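Local coordinates for protein endo-beta-1,2-glucanase (PDB 6IMV) that hydrolyses beta-1,2-glucans as an endo-acting glycoside hydrolase, cleaving beta-1,2-glucosidic bonds within the chain, at residues P292-K297 with R474-L479; S302-W307 with T382-F387; I317-R322 with R467-Y472; A345-V350 with L378-P383. One frame throughout, in Å; residues are numbered along the deposited sequence. Where two conformers were deposited one is given.

Contact 1 of 4, residues P292-K297 with R474-L479; sequences PITVQK and RVFKNL. With NAG (2-acetamido-2-deoxy-beta-D-glucopyranose), chain H.
T294, V295 and Q296, on the second strand of the hairpin 282-287/290-296, pack against F476 and L479, where the chain leaves helix 461-475. F476 and T294 carry most of the contact. The F476 ring brings its CE1 corner to the strand backbone, with CE1 3.6 Å from V295 O, and this carbonyl oxygen lies at the ring edge, in its plane. Beside it, F476 CZ reaches Q296 CB at 3.7 Å. The Q296 amide is turned 51° from the ring plane. V475 CG1 covers one face of the same ring, toward its rim.

The hairpin is a two-stranded antiparallel sheet, and the 474-479 segment lies along one flank of it. S282 from the partner strand and V323 of helix 318-337 also touch F476. Further along, T294 and L479 side chains cross at about a right angle. T294 CG2 points anti to the backbone N (OG1 chi1 -55°), and there it meets L479 CD2 at 3.8 Å. T294 OG1 turns instead to hydrogen bonds with D284 OD1 and K480 N, so its polar end is satisfied by both hairpin and tail. Q296 runs extended past the ring to the hydroxyl of Y472. K297 stretches away toward a glycan carried by the protein. Its NZ lies near O7 of that N-acetylglucosamine, at a distance too short to be trusted.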
# COMPACT_ATOMS: atom_id res chain seq x y z
N PRO A 292 -27.93 -7.89 5.37
CA PRO A 292 -27.03 -6.75 5.54
C PRO A 292 -25.69 -7.10 6.21
O PRO A 292 -25.66 -7.96 7.08
CB PRO A 292 -27.85 -5.79 6.42
CG PRO A 292 -28.76 -6.71 7.21
CD PRO A 292 -29.10 -7.82 6.26
N ILE A 293 -24.63 -6.42 5.78
CA ILE A 293 -23.32 -6.48 6.42
C ILE A 293 -22.89 -5.05 6.79
O ILE A 293 -22.71 -4.21 5.91
CB ILE A 293 -22.26 -7.15 5.52
CG1 ILE A 293 -22.67 -8.54 5.04
CG2 ILE A 293 -20.92 -7.20 6.24
CD1 ILE A 293 -21.95 -9.00 3.80
N THR A 294 -22.69 -4.80 8.09
CA THR A 294 -22.25 -3.50 8.57
C THR A 294 -20.75 -3.34 8.30
O THR A 294 -19.93 -4.19 8.69
CB THR A 294 -22.52 -3.33 10.07
OG1 THR A 294 -23.90 -3.55 10.30
CG2 THR A 294 -22.12 -1.95 10.57
N VAL A 295 -20.41 -2.23 7.63
CA VAL A 295 -19.04 -1.91 7.30
C VAL A 295 -18.77 -0.45 7.64
O VAL A 295 -19.69 0.37 7.78
CB VAL A 295 -18.75 -2.18 5.81
CG1 VAL A 295 -18.95 -3.64 5.47
CG2 VAL A 295 -19.58 -1.29 4.89
N GLN A 296 -17.48 -0.13 7.72
CA GLN A 296 -16.99 1.24 7.64
C GLN A 296 -17.22 1.76 6.22
O GLN A 296 -16.71 1.18 5.24
CB GLN A 296 -15.50 1.29 7.96
CG GLN A 296 -14.92 2.69 7.85
CD GLN A 296 -13.44 2.67 8.14
OE1 GLN A 296 -13.03 2.89 9.27
NE2 GLN A 296 -12.65 2.38 7.12
N LYS A 297 -17.95 2.87 6.11
CA LYS A 297 -18.19 3.51 4.83
C LYS A 297 -16.84 3.92 4.22
O LYS A 297 -16.00 4.49 4.90
CB LYS A 297 -19.12 4.70 5.00
CG LYS A 297 -19.67 5.27 3.70
CD LYS A 297 -20.61 6.43 3.95
CE LYS A 297 -21.20 6.96 2.67
NZ LYS A 297 -22.14 8.07 2.95
N ARG A 474 -17.56 3.82 19.39
CA ARG A 474 -18.62 4.84 19.45
C ARG A 474 -19.50 4.81 18.20
O ARG A 474 -20.68 5.16 18.27
CB ARG A 474 -18.01 6.24 19.64
CG ARG A 474 -17.58 6.52 21.07
CD ARG A 474 -16.77 7.78 21.25
NE ARG A 474 -17.61 8.95 21.08
CZ ARG A 474 -17.17 10.21 21.14
NH1 ARG A 474 -15.91 10.45 21.47
NH2 ARG A 474 -17.98 11.20 20.84
N VAL A 475 -18.94 4.40 17.06
CA VAL A 475 -19.63 4.46 15.76
C VAL A 475 -20.23 3.08 15.40
O VAL A 475 -21.34 3.03 14.83
CB VAL A 475 -18.68 4.96 14.66
CG1 VAL A 475 -19.27 4.77 13.26
CG2 VAL A 475 -18.30 6.42 14.90
N PHE A 476 -19.50 2.00 15.72
CA PHE A 476 -19.85 0.65 15.26
C PHE A 476 -20.47 -0.17 16.40
O PHE A 476 -19.77 -0.82 17.18
CB PHE A 476 -18.63 -0.01 14.63
CG PHE A 476 -18.16 0.71 13.39
CD1 PHE A 476 -18.80 0.52 12.18
CD2 PHE A 476 -17.11 1.61 13.45
CE1 PHE A 476 -18.39 1.20 11.05
CE2 PHE A 476 -16.70 2.30 12.32
CZ PHE A 476 -17.34 2.09 11.12
N LYS A 477 -21.80 -0.13 16.47
CA LYS A 477 -22.63 -0.86 17.44
C LYS A 477 -23.57 -1.80 16.68
O LYS A 477 -23.95 -1.54 15.53
CB LYS A 477 -23.42 0.14 18.28
CG LYS A 477 -22.56 1.24 18.90
CD LYS A 477 -23.34 2.40 19.46
CE LYS A 477 -23.61 3.48 18.44
NZ LYS A 477 -24.19 4.68 19.08
N ASN A 478 -23.95 -2.91 17.32
CA ASN A 478 -24.97 -3.83 16.78
C ASN A 478 -24.63 -4.18 15.32
O ASN A 478 -25.48 -4.03 14.43
CB ASN A 478 -26.37 -3.21 16.88
CG ASN A 478 -26.62 -2.55 18.21
OD1 ASN A 478 -26.68 -3.22 19.24
ND2 ASN A 478 -26.77 -1.23 18.22
N LEU A 479 -23.40 -4.65 15.09
CA LEU A 479 -22.95 -5.10 13.76
C LEU A 479 -23.96 -6.11 13.22
O LEU A 479 -24.42 -6.95 13.97
CB LEU A 479 -21.57 -5.76 13.85
CG LEU A 479 -20.41 -4.87 14.27
CD1 LEU A 479 -19.09 -5.58 14.03
CD2 LEU A 479 -20.43 -3.54 13.53
C1 NAG H . -19.06 12.35 1.84
C2 NAG H . -20.54 12.54 2.19
C3 NAG H . -20.75 13.99 2.57
C4 NAG H . -19.89 14.31 3.79
C5 NAG H . -18.42 14.19 3.35
C6 NAG H . -17.43 14.50 4.46
C7 NAG H . -22.11 11.07 0.98
C8 NAG H . -22.88 10.87 -0.28
N2 NAG H . -21.40 12.19 1.07
O3 NAG H . -22.12 14.19 2.88
O4 NAG H . -20.23 15.59 4.34
O5 NAG H . -18.22 12.83 2.91
O6 NAG H . -17.80 13.80 5.66
O7 NAG H . -22.12 10.23 1.86

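Contact 2 of 4, residues S302-W307 with T382-F387; sequences SSHETW and TPYSVF. With GLC (alpha-D-glucopyranose), chain D.
Two 3-10 segments, 303-307 and 383-385, come together with the CA atoms of S303 and S385 5.2 Å apart. The one hydrogen bond between the segments runs from S303 OG to S385 O, at 2.7 Å. The donor lies in the carbonyl plane, on a lone pair, at a C=O...O angle of 114°. S385 OG turns back to its own segment and bonds T382 O, which also accepts from S385 N.

F387 presents its ring edge to the other backbone, with H304 CA and W307 N near the ring plane. Its CZ comes to 3.4 Å from S303 O. Y384 lies alongside H304, both side chains pointing the same way. The Y384 hydroxyl oxygen is 3.4 Å from H304 CB and hydrogen-bonds S346 O.

H304 CG sits between the backbone N and the carbonyl carbon (chi1 86°), which carries the ring toward the sugar. H304 ND1 and S302 OG share a 2.5 Å hydrogen bond that helps fix the ring rotation. E305 CG covers one face. At the other ring nitrogen, H304 NE2 donates to O4 of the bound glucose at 3.0 Å, and more weakly to O3. With an alanine at H304, the sugar O4 is likely to lose this donor and S302 OG its ring partner. E250 and D247 also hydrogen-bond the glucose. The arrangement is consistent with a sugar-binding loop of a glycoside hydrolase, a histidine being oriented by a neighbouring serine.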
# COMPACT_ATOMS: atom_id res chain seq x y z
N SER A 302 -12.52 1.21 -2.47
CA SER A 302 -11.33 0.63 -3.05
C SER A 302 -10.53 -0.06 -1.93
O SER A 302 -10.41 0.51 -0.83
CB SER A 302 -10.49 1.68 -3.73
OG SER A 302 -9.18 1.21 -4.00
N SER A 303 -9.97 -1.23 -2.24
CA SER A 303 -9.18 -2.00 -1.28
C SER A 303 -8.04 -1.14 -0.70
O SER A 303 -7.69 -1.30 0.47
CB SER A 303 -8.64 -3.27 -1.90
OG SER A 303 -9.70 -4.12 -2.30
N HIS A 304 -7.46 -0.24 -1.51
CA HIS A 304 -6.27 0.52 -1.10
C HIS A 304 -6.56 1.36 0.15
O HIS A 304 -5.64 1.65 0.90
CB HIS A 304 -5.71 1.39 -2.25
CG HIS A 304 -6.37 2.73 -2.36
ND1 HIS A 304 -7.60 2.90 -2.97
CD2 HIS A 304 -5.98 3.95 -1.95
CE1 HIS A 304 -7.94 4.17 -2.92
NE2 HIS A 304 -6.97 4.83 -2.30
N GLU A 305 -7.83 1.73 0.36
CA GLU A 305 -8.24 2.60 1.48
C GLU A 305 -7.96 1.95 2.85
O GLU A 305 -7.96 2.64 3.86
CB GLU A 305 -9.73 2.96 1.37
CG GLU A 305 -10.06 3.78 0.13
CD GLU A 305 -11.53 3.79 -0.26
OE1 GLU A 305 -12.38 3.48 0.59
OE2 GLU A 305 -11.82 4.07 -1.44
N THR A 306 -7.69 0.63 2.86
CA THR A 306 -7.51 -0.18 4.07
C THR A 306 -6.02 -0.30 4.45
O THR A 306 -5.68 -0.93 5.44
CB THR A 306 -8.18 -1.54 3.85
OG1 THR A 306 -9.58 -1.30 3.68
CG2 THR A 306 -7.97 -2.52 4.98
N TRP A 307 -5.14 0.36 3.67
CA TRP A 307 -3.67 0.34 3.78
C TRP A 307 -3.16 0.46 5.22
O TRP A 307 -2.16 -0.17 5.56
CB TRP A 307 -3.12 1.48 2.92
CG TRP A 307 -1.67 1.47 2.56
CD1 TRP A 307 -0.59 1.55 3.40
CD2 TRP A 307 -1.14 1.56 1.22
NE1 TRP A 307 0.57 1.63 2.67
CE2 TRP A 307 0.26 1.65 1.33
CE3 TRP A 307 -1.73 1.57 -0.05
CZ2 TRP A 307 1.09 1.73 0.21
CZ3 TRP A 307 -0.91 1.66 -1.16
CH2 TRP A 307 0.48 1.74 -1.03
N THR A 382 -8.40 -5.84 -10.45
CA THR A 382 -6.96 -5.96 -10.18
C THR A 382 -6.70 -6.98 -9.07
O THR A 382 -7.40 -7.01 -8.06
CB THR A 382 -6.34 -4.60 -9.85
OG1 THR A 382 -4.95 -4.79 -9.53
CG2 THR A 382 -7.02 -3.90 -8.69
N PRO A 383 -5.64 -7.81 -9.21
CA PRO A 383 -5.26 -8.75 -8.16
C PRO A 383 -5.03 -8.14 -6.77
O PRO A 383 -5.33 -8.79 -5.77
CB PRO A 383 -3.96 -9.37 -8.71
CG PRO A 383 -4.14 -9.29 -10.21
CD PRO A 383 -4.80 -7.95 -10.42
N TYR A 384 -4.52 -6.90 -6.69
CA TYR A 384 -4.15 -6.33 -5.37
C TYR A 384 -5.40 -6.00 -4.54
O TYR A 384 -5.28 -5.78 -3.32
CB TYR A 384 -3.20 -5.15 -5.53
CG TYR A 384 -3.79 -3.76 -5.47
CD1 TYR A 384 -4.25 -3.13 -6.61
CD2 TYR A 384 -3.81 -3.04 -4.29
CE1 TYR A 384 -4.75 -1.84 -6.58
CE2 TYR A 384 -4.32 -1.75 -4.23
CZ TYR A 384 -4.79 -1.14 -5.38
OH TYR A 384 -5.28 0.14 -5.33
N SER A 385 -6.58 -5.99 -5.17
CA SER A 385 -7.86 -5.86 -4.47
C SER A 385 -8.01 -6.90 -3.34
O SER A 385 -8.77 -6.68 -2.40
CB SER A 385 -9.03 -5.94 -5.42
OG SER A 385 -9.10 -7.23 -6.03
N VAL A 386 -7.27 -8.01 -3.43
CA VAL A 386 -7.36 -9.10 -2.45
C VAL A 386 -6.53 -8.81 -1.19
O VAL A 386 -6.63 -9.58 -0.24
CB VAL A 386 -6.92 -10.44 -3.05
CG1 VAL A 386 -7.58 -10.72 -4.39
CG2 VAL A 386 -5.40 -10.55 -3.15
N PHE A 387 -5.67 -7.79 -1.17
CA PHE A 387 -4.70 -7.68 -0.06
C PHE A 387 -5.43 -7.62 1.29
O PHE A 387 -5.00 -8.31 2.21
CB PHE A 387 -3.67 -6.57 -0.29
CG PHE A 387 -4.03 -5.19 0.21
CD1 PHE A 387 -4.00 -4.89 1.56
CD2 PHE A 387 -4.34 -4.18 -0.69
CE1 PHE A 387 -4.31 -3.62 2.00
CE2 PHE A 387 -4.66 -2.91 -0.24
CZ PHE A 387 -4.63 -2.62 1.10
C1 GLC D . -7.23 10.86 -2.02
C2 GLC D . -6.04 9.96 -1.81
C3 GLC D . -6.47 8.51 -1.68
C4 GLC D . -7.44 8.37 -0.52
C5 GLC D . -8.63 9.31 -0.76
C6 GLC D . -9.57 9.33 0.45
O1 GLC D . -7.76 10.52 -3.32
O2 GLC D . -5.19 10.08 -2.96
O3 GLC D . -5.36 7.64 -1.46
O4 GLC D . -7.85 7.00 -0.39
O5 GLC D . -8.17 10.65 -0.98
O6 GLC D . -8.89 9.81 1.61

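Contact 3 of 4, residues I317-R322 with R467-Y472; sequences IDIIRR and RIEAEY
I320 reaches across to Y472 and I468. From CB the longer branch leaves anti to the carbonyl carbon (chi1 -59°) and heads for helix 461-475. CG1 lies against the root of the tyrosine, 3.6 Å from Y472 CG. CD1, at the tip, meets Y472 CD2 at 3.5 Å, approaching the ring obliquely. The same methyl also touches I468 CG2 at 3.7 Å, so it is wedged between the two residues. I317 CD1 comes to I468 CG2 as well, at the same distance. These isoleucines cross I468 at about right angles, giving a small aliphatic cluster.

At the more open side, I317 CG2 rests on the extended chain of E469, 3.6 Å from E469 CG. A water bridges the two helices. It accepts the N-H of I319, in the first turn of helix 318-337, at 2.9 Å and donates to E469 OE2 at 2.8 Å.

Y472 OH is hydrogen-bonded to Q296 OE1 and K308 NZ. Were Y472 a leucine, Q296 and K308 would probably be left without their shared hydroxyl partner, and I320 CD1 without the ring it touches.

Over the short segments the helix axes approach to 9.4 Å and run at 55° to each other. The contact joins the start of helix 318-337 to the C-terminal half of helix 461-475. I468 also touches W256 of helix 252-261 and W273 of helix 266-276. This helical packing is consistent with the (alpha/alpha)6 barrel expected for the family.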
# COMPACT_ATOMS: atom_id res chain seq x y z
N ILE A 317 -7.46 -4.45 18.22
CA ILE A 317 -8.74 -4.00 18.78
C ILE A 317 -9.85 -4.83 18.12
O ILE A 317 -10.02 -4.77 16.90
CB ILE A 317 -8.94 -2.48 18.58
CG1 ILE A 317 -7.86 -1.65 19.29
CG2 ILE A 317 -10.33 -2.06 19.04
CD1 ILE A 317 -6.55 -1.53 18.52
N ASP A 318 -10.61 -5.57 18.94
CA ASP A 318 -11.55 -6.57 18.43
C ASP A 318 -12.68 -5.90 17.64
O ASP A 318 -13.07 -6.41 16.61
CB ASP A 318 -12.12 -7.46 19.54
CG ASP A 318 -12.87 -8.67 19.01
OD1 ASP A 318 -12.34 -9.34 18.10
OD2 ASP A 318 -13.99 -8.92 19.49
N ILE A 319 -13.22 -4.76 18.11
CA ILE A 319 -14.32 -4.09 17.37
C ILE A 319 -13.82 -3.70 15.97
O ILE A 319 -14.57 -3.77 14.99
CB ILE A 319 -14.94 -2.89 18.12
CG1 ILE A 319 -16.13 -2.32 17.35
CG2 ILE A 319 -13.92 -1.80 18.41
CD1 ILE A 319 -17.25 -3.31 17.11
N ILE A 320 -12.55 -3.31 15.88
CA ILE A 320 -11.97 -2.89 14.61
C ILE A 320 -11.77 -4.12 13.72
O ILE A 320 -12.15 -4.09 12.55
CB ILE A 320 -10.67 -2.09 14.80
CG1 ILE A 320 -10.92 -0.83 15.64
CG2 ILE A 320 -10.05 -1.76 13.45
CD1 ILE A 320 -9.69 0.07 15.83
N ARG A 321 -11.20 -5.18 14.29
CA ARG A 321 -10.99 -6.43 13.57
C ARG A 321 -12.32 -6.92 12.97
O ARG A 321 -12.37 -7.33 11.81
CB ARG A 321 -10.35 -7.47 14.49
CG ARG A 321 -9.86 -8.72 13.78
CD ARG A 321 -9.40 -9.76 14.78
NE ARG A 321 -8.59 -9.20 15.84
CZ ARG A 321 -8.98 -9.05 17.11
NH1 ARG A 321 -8.16 -8.51 17.99
NH2 ARG A 321 -10.19 -9.44 17.48
N ARG A 322 -13.40 -6.84 13.76
CA ARG A 322 -14.74 -7.32 13.35
C ARG A 322 -15.29 -6.47 12.19
O ARG A 322 -15.81 -7.00 11.22
CB ARG A 322 -15.71 -7.31 14.53
CG ARG A 322 -15.49 -8.44 15.53
CD ARG A 322 -16.22 -8.19 16.84
NE ARG A 322 -17.66 -8.08 16.66
CZ ARG A 322 -18.47 -7.27 17.36
NH1 ARG A 322 -19.74 -7.18 17.03
NH2 ARG A 322 -18.00 -6.54 18.36
N ARG A 467 -7.46 5.35 22.28
CA ARG A 467 -8.03 6.31 21.36
C ARG A 467 -8.82 5.59 20.26
O ARG A 467 -9.94 5.96 19.95
CB ARG A 467 -6.92 7.18 20.76
CG ARG A 467 -7.36 8.09 19.62
CD ARG A 467 -8.52 9.01 19.97
NE ARG A 467 -8.16 9.99 20.98
CZ ARG A 467 -8.94 10.99 21.37
NH1 ARG A 467 -8.48 11.90 22.21
NH2 ARG A 467 -10.17 11.09 20.90
N ILE A 468 -8.20 4.60 19.61
CA ILE A 468 -8.77 4.08 18.37
C ILE A 468 -9.94 3.14 18.71
O ILE A 468 -10.94 3.12 18.01
CB ILE A 468 -7.69 3.46 17.46
CG1 ILE A 468 -8.11 3.47 15.98
CG2 ILE A 468 -7.31 2.06 17.92
CD1 ILE A 468 -8.55 4.82 15.45
N GLU A 469 -9.87 2.45 19.86
CA GLU A 469 -10.99 1.63 20.33
C GLU A 469 -12.17 2.54 20.68
O GLU A 469 -13.30 2.23 20.32
CB GLU A 469 -10.61 0.74 21.50
CG GLU A 469 -11.70 -0.25 21.88
CD GLU A 469 -11.23 -1.38 22.76
OE1 GLU A 469 -10.53 -1.10 23.76
OE2 GLU A 469 -11.56 -2.56 22.46
N ALA A 470 -11.89 3.68 21.32
CA ALA A 470 -12.92 4.65 21.66
C ALA A 470 -13.64 5.12 20.39
O ALA A 470 -14.88 5.12 20.34
CB ALA A 470 -12.35 5.82 22.44
N GLU A 471 -12.87 5.52 19.37
CA GLU A 471 -13.45 6.13 18.19
C GLU A 471 -14.32 5.10 17.47
O GLU A 471 -15.46 5.40 17.09
CB GLU A 471 -12.37 6.72 17.27
CG GLU A 471 -11.65 7.92 17.85
CD GLU A 471 -12.51 9.14 18.15
OE1 GLU A 471 -13.53 9.36 17.45
OE2 GLU A 471 -12.18 9.87 19.11
N TYR A 472 -13.80 3.88 17.30
CA TYR A 472 -14.49 2.84 16.53
C TYR A 472 -15.70 2.31 17.33
O TYR A 472 -16.76 2.12 16.75
CB TYR A 472 -13.53 1.74 16.08
CG TYR A 472 -12.89 2.02 14.75
CD1 TYR A 472 -13.51 1.63 13.57
CD2 TYR A 472 -11.68 2.69 14.65
CE1 TYR A 472 -12.96 1.92 12.34
CE2 TYR A 472 -11.10 2.96 13.41
CZ TYR A 472 -11.75 2.58 12.25
OH TYR A 472 -11.19 2.84 11.03
O HOH W 1 -13.24 -4.16 20.90

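Contact 4 of 4, residues A345-V350 with L378-P383; sequences ASINNV and LDVITP. With NAG (2-acetamido-2-deoxy-beta-D-glucopyranose), chain C; BGC (beta-D-glucopyranose), chain I.
I347 and N349, in a strand that lines the glucose pocket through N348, pack on V380 of strand 380-381 and T382 just after it. On the 345-350 side I347 carries most of the contact. Its CG1 branch is anti to the backbone N (chi1 -164°) and reaches T382 tip to tip, with I347 CD1 3.3 Å from T382 OG1. The hydroxyl is itself bonded to E418 O. The other branch, I347 CG2, meets V380 CG1 at 3.8 Å, the two side chains lying at a slant. A345 CB touches T382 CG2 at 4.0 Å. Near this end a water links the two segments, accepting from A345 N at 3.0 Å and donating to V380 O.

N349 OD1 lies 3.6 Å from V380 CG2. That oxygen also accepts V350 N, which approaches from above the carbonyl plane, 36° out of it. N349 ND2 is covalently bonded to C1 of an N-acetylglucosamine, so this residue carries an N-linked glycan. E377 also hydrogen-bonds that sugar.

N348 points the other way from V380. Its ND2 donates to O4 of the bound glucose at 2.9 Å, nearly straight at 169°. ND2 is also hydrogen-bonded to E418 OE2, which would help hold the amide in place. D60 makes another hydrogen bond to this sugar.

Strand 347-352 pairs with 357-362, while 380-381 pairs with 415-421 of the large sheet. The contact is thus a hairpin packed by apolar side chains on a terminal strand of that sheet, with the alternation of a strand sending N348 into a carbohydrate pocket.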
# COMPACT_ATOMS: atom_id res chain seq x y z
N ALA A 345 -10.13 -1.97 -6.95
CA ALA A 345 -9.29 -1.00 -6.27
C ALA A 345 -8.77 0.02 -7.29
O ALA A 345 -8.69 -0.28 -8.49
CB ALA A 345 -8.16 -1.71 -5.56
N SER A 346 -8.43 1.21 -6.81
CA SER A 346 -7.78 2.22 -7.63
C SER A 346 -6.61 1.58 -8.38
O SER A 346 -5.78 0.87 -7.78
CB SER A 346 -7.32 3.40 -6.80
OG SER A 346 -8.37 3.92 -6.00
N ILE A 347 -6.53 1.82 -9.70
CA ILE A 347 -5.66 1.03 -10.57
C ILE A 347 -5.47 1.75 -11.91
O ILE A 347 -6.34 2.53 -12.35
CB ILE A 347 -6.25 -0.38 -10.76
CG1 ILE A 347 -5.23 -1.37 -11.33
CG2 ILE A 347 -7.52 -0.36 -11.62
CD1 ILE A 347 -4.12 -1.72 -10.37
N ASN A 348 -4.34 1.47 -12.57
CA ASN A 348 -4.10 1.87 -13.95
C ASN A 348 -5.08 1.13 -14.87
O ASN A 348 -5.40 -0.04 -14.66
CB ASN A 348 -2.65 1.64 -14.38
CG ASN A 348 -1.73 2.71 -13.83
OD1 ASN A 348 -1.69 3.82 -14.36
ND2 ASN A 348 -1.04 2.39 -12.76
N ASN A 349 -5.52 1.86 -15.89
CA ASN A 349 -6.40 1.38 -16.93
C ASN A 349 -5.59 0.52 -17.91
O ASN A 349 -4.36 0.43 -17.80
CB ASN A 349 -7.06 2.56 -17.65
CG ASN A 349 -8.42 2.26 -18.26
OD1 ASN A 349 -8.83 1.10 -18.34
ND2 ASN A 349 -9.10 3.31 -18.68
N VAL A 350 -6.30 -0.07 -18.88
CA VAL A 350 -5.71 -0.95 -19.88
C VAL A 350 -4.69 -0.18 -20.74
O VAL A 350 -4.73 1.05 -20.88
CB VAL A 350 -6.79 -1.59 -20.77
CG1 VAL A 350 -7.77 -2.41 -19.96
CG2 VAL A 350 -7.53 -0.56 -21.61
N LEU A 378 -16.25 0.53 -12.98
CA LEU A 378 -16.19 -0.85 -12.52
C LEU A 378 -15.93 -1.82 -13.68
O LEU A 378 -16.32 -2.99 -13.61
CB LEU A 378 -17.52 -1.17 -11.83
CG LEU A 378 -17.88 -0.29 -10.64
CD1 LEU A 378 -19.23 -0.70 -10.06
CD2 LEU A 378 -16.79 -0.36 -9.58
N ASP A 379 -15.25 -1.37 -14.73
CA ASP A 379 -14.99 -2.25 -15.87
C ASP A 379 -13.62 -2.93 -15.73
O ASP A 379 -13.34 -3.87 -16.47
CB ASP A 379 -15.14 -1.51 -17.20
CG ASP A 379 -14.23 -0.30 -17.37
OD1 ASP A 379 -13.63 0.14 -16.38
OD2 ASP A 379 -14.13 0.17 -18.49
N VAL A 380 -12.78 -2.49 -14.78
CA VAL A 380 -11.41 -2.99 -14.61
C VAL A 380 -11.22 -3.49 -13.17
O VAL A 380 -11.50 -2.77 -12.20
CB VAL A 380 -10.39 -1.90 -14.97
CG1 VAL A 380 -8.96 -2.30 -14.60
CG2 VAL A 380 -10.50 -1.52 -16.45
N ILE A 381 -10.66 -4.71 -13.06
CA ILE A 381 -10.38 -5.41 -11.80
C ILE A 381 -8.86 -5.62 -11.68
O ILE A 381 -8.13 -5.60 -12.69
CB ILE A 381 -11.14 -6.75 -11.72
CG1 ILE A 381 -10.90 -7.62 -12.96
CG2 ILE A 381 -12.62 -6.51 -11.47
CD1 ILE A 381 -11.51 -8.99 -12.90
N THR A 382 -8.40 -5.84 -10.45
CA THR A 382 -6.96 -5.96 -10.18
C THR A 382 -6.70 -6.98 -9.07
O THR A 382 -7.40 -7.01 -8.06
CB THR A 382 -6.34 -4.60 -9.85
OG1 THR A 382 -4.95 -4.79 -9.53
CG2 THR A 382 -7.02 -3.90 -8.69
N PRO A 383 -5.64 -7.81 -9.21
CA PRO A 383 -5.26 -8.75 -8.16
C PRO A 383 -5.03 -8.14 -6.77
O PRO A 383 -5.33 -8.79 -5.77
CB PRO A 383 -3.96 -9.37 -8.71
CG PRO A 383 -4.14 -9.29 -10.21
CD PRO A 383 -4.80 -7.95 -10.42
C1 NAG C . -10.40 3.23 -19.28
C2 NAG C . -11.00 4.62 -19.31
C3 NAG C . -12.42 4.53 -19.85
C4 NAG C . -12.40 3.94 -21.25
C5 NAG C . -11.62 2.63 -21.27
C6 NAG C . -11.39 2.18 -22.71
C7 NAG C . -10.02 5.97 -17.51
C8 NAG C . -10.27 6.57 -16.16
N2 NAG C . -11.01 5.22 -17.99
O3 NAG C . -13.02 5.81 -19.88
O4 NAG C . -13.76 3.68 -21.63
O5 NAG C . -10.34 2.75 -20.62
O6 NAG C . -10.76 0.90 -22.67
O7 NAG C . -8.98 6.15 -18.12
C2 BGC I . -0.40 7.66 -10.88
C3 BGC I . 0.13 6.48 -11.71
C4 BGC I . 0.65 5.33 -10.83
C5 BGC I . -0.37 5.01 -9.73
C6 BGC I . 0.11 3.92 -8.76
C1 BGC I . -1.36 7.17 -9.80
O1 BGC I . -1.86 8.21 -8.96
O2 BGC I . -1.11 8.54 -11.73
O3 BGC I . 1.16 6.91 -12.60
O4 BGC I . 0.94 4.15 -11.61
O5 BGC I . -0.69 6.20 -8.99
O6 BGC I . 1.24 4.40 -8.04
O HOH W 2 -9.94 -2.47 -9.93

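The four contacts form two pairs. Contacts 1 and 3 have centres 11 Å apart and share helix 461-475; they join where Q296 OE1 meets Y472 OH at 2.5 Å. Contacts 2 and 4 have centres 10 Å apart and share T382 and P383. S302 OG reaches S346 N at 2.9 Å. Contacts 2 and 4 hold bound glucose, contact 2 through H304 and contact 4 through N348. Contact 1 meets a glycan N-acetylglucosamine, through K297. The Q296 and Y472 side chains of contacts 1 and 3 lie about 10 and 12 Å from the glucose bound by H304. Contacts 3 and 4 are farthest apart, with centres 30 Å apart.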